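Local coordinates for HpcE (Thermus thermophilus, PDB 1WZO), which probably isomerises 2-hydroxyhepta-2,4-diene-1,7-dioate in the breakdown of aromatic compounds, as a member of the fumarylacetoacetate hydrolase family, at residues M108-L117 / V192-M203. Residues are numbered along the deposited sequence; the frame is centred on the assembly and turned at random.
Sequences MKRVRAKDAL and VAELLEFISEFM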
loop_
_atom_site.group_PDB
_atom_site.type_symbol
_atom_site.label_atom_id
_atom_site.label_comp_id
_atom_site.label_asym_id
_atom_site.label_seq_id
_atom_site.Cartn_x
_atom_site.Cartn_y
_atom_site.Cartn_z
ATOM N N MET B 108 6.870 -16.144 7.516
ATOM C CA MET B 108 7.499 -16.986 8.521
ATOM C C MET B 108 6.776 -16.977 9.865
ATOM O O MET B 108 6.550 -15.921 10.450
ATOM C CB MET B 108 8.943 -16.538 8.769
ATOM C CG MET B 108 9.845 -16.482 7.547
ATOM S SD MET B 108 11.530 -16.001 8.032
ATOM C CE MET B 108 12.188 -17.595 8.558
ATOM N N LYS B 109 6.418 -18.165 10.340
ATOM C CA LYS B 109 5.779 -18.330 11.639
ATOM C C LYS B 109 6.161 -19.719 12.122
ATOM O O LYS B 109 5.872 -20.715 11.453
ATOM C CB LYS B 109 4.253 -18.208 11.550
ATOM C CG LYS B 109 3.567 -18.248 12.920
ATOM C CD LYS B 109 4.066 -17.111 13.818
ATOM C CE LYS B 109 3.505 -17.199 15.238
ATOM N NZ LYS B 109 2.040 -16.935 15.299
ATOM N N ARG B 110 6.833 -19.768 13.270
ATOM C CA ARG B 110 7.288 -21.014 13.875
ATOM C C ARG B 110 8.199 -21.807 12.940
ATOM O O ARG B 110 8.059 -23.022 12.796
ATOM C CB ARG B 110 6.095 -21.874 14.299
ATOM C CG ARG B 110 5.244 -21.238 15.383
ATOM C CD ARG B 110 4.136 -22.173 15.845
ATOM N NE ARG B 110 3.257 -21.532 16.820
ATOM C CZ ARG B 110 3.662 -21.056 17.995
ATOM N NH1 ARG B 110 4.938 -21.147 18.351
ATOM N NH2 ARG B 110 2.789 -20.482 18.813
ATOM N N VAL B 111 9.136 -21.110 12.306
ATOM C CA VAL B 111 10.084 -21.743 11.397
ATOM C C VAL B 111 11.282 -22.213 12.206
ATOM O O VAL B 111 11.793 -21.477 13.051
ATOM C CB VAL B 111 10.568 -20.747 10.317
ATOM C CG1 VAL B 111 11.641 -21.393 9.435
ATOM C CG2 VAL B 111 9.388 -20.294 9.477
ATOM N N ARG B 112 11.720 -23.444 11.966
ATOM C CA ARG B 112 12.873 -23.980 12.677
ATOM C C ARG B 112 14.139 -23.400 12.058
ATOM O O ARG B 112 14.171 -23.101 10.869
ATOM C CB ARG B 112 12.898 -25.510 12.568
ATOM C CG ARG B 112 11.635 -26.189 13.072
ATOM C CD ARG B 112 11.566 -27.632 12.590
ATOM N NE ARG B 112 10.257 -28.227 12.844
ATOM C CZ ARG B 112 9.831 -29.364 12.301
ATOM N NH1 ARG B 112 10.614 -30.039 11.466
ATOM N NH2 ARG B 112 8.618 -29.823 12.585
ATOM N N ALA B 113 15.181 -23.247 12.865
ATOM C CA ALA B 113 16.446 -22.695 12.392
ATOM C C ALA B 113 16.995 -23.403 11.146
ATOM O O ALA B 113 17.473 -22.754 10.211
ATOM C CB ALA B 113 17.481 -22.743 13.520
ATOM N N LYS B 114 16.923 -24.731 11.131
ATOM C CA LYS B 114 17.433 -25.506 10.001
ATOM C C LYS B 114 16.763 -25.155 8.673
ATOM O O LYS B 114 17.350 -25.361 7.614
ATOM C CB LYS B 114 17.279 -27.009 10.268
ATOM C CG LYS B 114 15.844 -27.509 10.253
ATOM C CD LYS B 114 15.776 -29.018 10.482
ATOM C CE LYS B 114 14.337 -29.494 10.669
ATOM N NZ LYS B 114 13.469 -29.209 9.491
ATOM N N ASP B 115 15.541 -24.627 8.731
ATOM C CA ASP B 115 14.801 -24.261 7.521
ATOM C C ASP B 115 14.710 -22.754 7.288
ATOM O O ASP B 115 14.220 -22.319 6.245
ATOM C CB ASP B 115 13.364 -24.783 7.581
ATOM C CG ASP B 115 13.283 -26.276 7.817
ATOM O OD1 ASP B 115 13.934 -27.034 7.069
ATOM O OD2 ASP B 115 12.553 -26.687 8.744
ATOM N N ALA B 116 15.178 -21.967 8.251
ATOM C CA ALA B 116 15.083 -20.512 8.169
ATOM C C ALA B 116 15.636 -19.835 6.921
ATOM O O ALA B 116 14.944 -19.031 6.301
ATOM C CB ALA B 116 15.700 -19.880 9.410
ATOM N N LEU B 117 16.876 -20.139 6.553
ATOM C CA LEU B 117 17.459 -19.494 5.387
ATOM C C LEU B 117 16.677 -19.746 4.103
ATOM O O LEU B 117 16.848 -19.021 3.129
ATOM C CB LEU B 117 18.934 -19.898 5.222
ATOM C CG LEU B 117 19.860 -19.441 6.359
ATOM C CD1 LEU B 117 21.317 -19.722 5.995
ATOM C CD2 LEU B 117 19.671 -17.952 6.616
ATOM N N VAL B 192 21.791 -15.815 11.698
ATOM C CA VAL B 192 20.603 -15.329 11.019
ATOM C C VAL B 192 19.497 -16.369 11.215
ATOM O O VAL B 192 18.359 -16.033 11.561
ATOM C CB VAL B 192 20.865 -15.153 9.513
ATOM C CG1 VAL B 192 19.568 -14.827 8.797
ATOM C CG2 VAL B 192 21.906 -14.058 9.291
ATOM N N ALA B 193 19.837 -17.638 11.001
ATOM C CA ALA B 193 18.868 -18.721 11.161
ATOM C C ALA B 193 18.298 -18.769 12.578
ATOM O O ALA B 193 17.098 -18.919 12.759
ATOM C CB ALA B 193 19.511 -20.063 10.811
ATOM N N GLU B 194 19.156 -18.647 13.585
ATOM C CA GLU B 194 18.682 -18.679 14.964
ATOM C C GLU B 194 17.800 -17.475 15.298
ATOM O O GLU B 194 16.820 -17.599 16.039
ATOM C CB GLU B 194 19.864 -18.741 15.930
ATOM C CG GLU B 194 20.637 -20.057 15.862
ATOM C CD GLU B 194 21.858 -20.042 16.748
ATOM O OE1 GLU B 194 22.680 -19.119 16.590
ATOM O OE2 GLU B 194 21.993 -20.947 17.600
ATOM N N LEU B 195 18.155 -16.313 14.756
ATOM C CA LEU B 195 17.392 -15.090 14.989
ATOM C C LEU B 195 15.995 -15.176 14.364
ATOM O O LEU B 195 14.997 -14.809 14.997
ATOM C CB LEU B 195 18.154 -13.881 14.424
ATOM C CG LEU B 195 19.435 -13.491 15.171
ATOM C CD1 LEU B 195 20.198 -12.433 14.395
ATOM C CD2 LEU B 195 19.070 -12.969 16.564
ATOM N N LEU B 196 15.915 -15.663 13.129
ATOM C CA LEU B 196 14.622 -15.786 12.459
ATOM C C LEU B 196 13.744 -16.835 13.141
ATOM O O LEU B 196 12.513 -16.742 13.118
ATOM C CB LEU B 196 14.814 -16.143 10.978
ATOM C CG LEU B 196 15.493 -15.080 10.106
ATOM C CD1 LEU B 196 15.772 -15.663 8.726
ATOM C CD2 LEU B 196 14.605 -13.838 9.994
ATOM N N GLU B 197 14.375 -17.837 13.748
ATOM C CA GLU B 197 13.625 -18.868 14.459
ATOM C C GLU B 197 13.056 -18.248 15.734
ATOM O O GLU B 197 11.882 -18.424 16.056
ATOM C CB GLU B 197 14.544 -20.032 14.843
ATOM C CG GLU B 197 13.881 -21.092 15.709
ATOM C CD GLU B 197 14.867 -22.157 16.165
ATOM O OE1 GLU B 197 15.813 -21.809 16.898
ATOM O OE2 GLU B 197 14.704 -23.335 15.788
ATOM N N PHE B 198 13.909 -17.525 16.453
ATOM C CA PHE B 198 13.510 -16.883 17.701
ATOM C C PHE B 198 12.347 -15.924 17.489
ATOM O O PHE B 198 11.368 -15.946 18.238
ATOM C CB PHE B 198 14.690 -16.117 18.304
ATOM C CG PHE B 198 14.358 -15.407 19.590
ATOM C CD1 PHE B 198 14.214 -16.119 20.777
ATOM C CD2 PHE B 198 14.148 -14.030 19.604
ATOM C CE1 PHE B 198 13.859 -15.470 21.966
ATOM C CE2 PHE B 198 13.795 -13.371 20.787
ATOM C CZ PHE B 198 13.650 -14.097 21.968
ATOM N N ILE B 199 12.464 -15.085 16.463
ATOM C CA ILE B 199 11.446 -14.093 16.156
ATOM C C ILE B 199 10.155 -14.697 15.633
ATOM O O ILE B 199 9.080 -14.435 16.186
ATOM C CB ILE B 199 11.975 -13.054 15.135
ATOM C CG1 ILE B 199 13.191 -12.330 15.720
ATOM C CG2 ILE B 199 10.862 -12.052 14.777
ATOM C CD1 ILE B 199 13.960 -11.471 14.711
ATOM N N SER B 200 10.255 -15.522 14.589
ATOM C CA SER B 200 9.074 -16.132 13.982
ATOM C C SER B 200 8.308 -17.049 14.919
ATOM O O SER B 200 7.193 -17.459 14.607
ATOM C CB SER B 200 9.450 -16.905 12.711
ATOM O OG SER B 200 10.154 -18.094 13.012
ATOM N N GLU B 201 8.898 -17.375 16.060
ATOM C CA GLU B 201 8.226 -18.232 17.024
ATOM C C GLU B 201 6.983 -17.541 17.594
ATOM O O GLU B 201 5.989 -18.202 17.893
ATOM C CB GLU B 201 9.177 -18.602 18.173
ATOM C CG GLU B 201 8.566 -19.565 19.202
ATOM C CD GLU B 201 7.857 -18.853 20.355
ATOM O OE1 GLU B 201 6.953 -19.469 20.964
ATOM O OE2 GLU B 201 8.210 -17.695 20.668
ATOM N N PHE B 202 7.035 -16.218 17.721
ATOM C CA PHE B 202 5.919 -15.456 18.289
ATOM C C PHE B 202 5.408 -14.326 17.391
ATOM O O PHE B 202 4.320 -13.793 17.611
ATOM C CB PHE B 202 6.335 -14.876 19.654
ATOM C CG PHE B 202 7.428 -13.835 19.571
ATOM C CD1 PHE B 202 7.131 -12.511 19.251
ATOM C CD2 PHE B 202 8.759 -14.185 19.787
ATOM C CE1 PHE B 202 8.142 -11.554 19.147
ATOM C CE2 PHE B 202 9.778 -13.238 19.688
ATOM C CZ PHE B 202 9.473 -11.918 19.366
ATOM N N MET B 203 6.187 -13.972 16.374
ATOM C CA MET B 203 5.827 -12.883 15.469
ATOM C C MET B 203 5.902 -13.319 14.011
ATOM O O MET B 203 6.944 -13.779 13.558
ATOM C CB MET B 203 6.785 -11.707 15.687
ATOM C CG MET B 203 6.523 -10.489 14.810
ATOM S SD MET B 203 7.826 -9.242 14.924
ATOM C CE MET B 203 7.852 -8.918 16.684
HETATM O O HOH W 1 10.201 -20.520 15.216
#
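E197 reaches from helix 192-200 to the short, weakly bonded helical turn at about 113-116. Its CG lies anti to the backbone N (chi1 174°) and the chain runs on extended, which carries the carboxylate to the backbone of A113. There OE2 of E197 accepts from N of A113 at 3.0 Å, met from above the carboxylate plane. The CG of E197 also lies 3.4 Å from O of V111. With the carboxylate gone, as in an alanine here, the N-H of A113 would probably lose this acceptor and the short helix a tie to helix 192-200.

One turn on, the hydroxyl of S200 faces two backbones. OG donates back to O of L196 at 2.7 Å, and it accepts a longer bond from N of V111 at 3.3 Å. The carbonyl of S200 takes N of R110 at 2.7 Å. This bond is nearly straight (173°), but the donor stands above the carbonyl plane. A water donates to both O of V111 and O of E197, bridging the two backbones beside these bonds.

The guanidinium of R110 lies with one face over O of E201. Its salt bridge to the E201 carboxylate is long, and the two planes are turned 62° apart. K109 sends its amine on to D149 of a second subunit.

The other part of the contact is apolar. CB of A116 sits 4.1 Å from CB of A193, and CE of M108 touches CB of L196. At the far end CD2 of L117 meets CG1 of V192, the two side chains crossing at about a right angle. The loop and short helix after strand 94-104 thus lie along helix 192-200, whose L195, L196 and I199 pack on strand 210-212, within the fumarylacetoacetate hydrolase C-terminal domain.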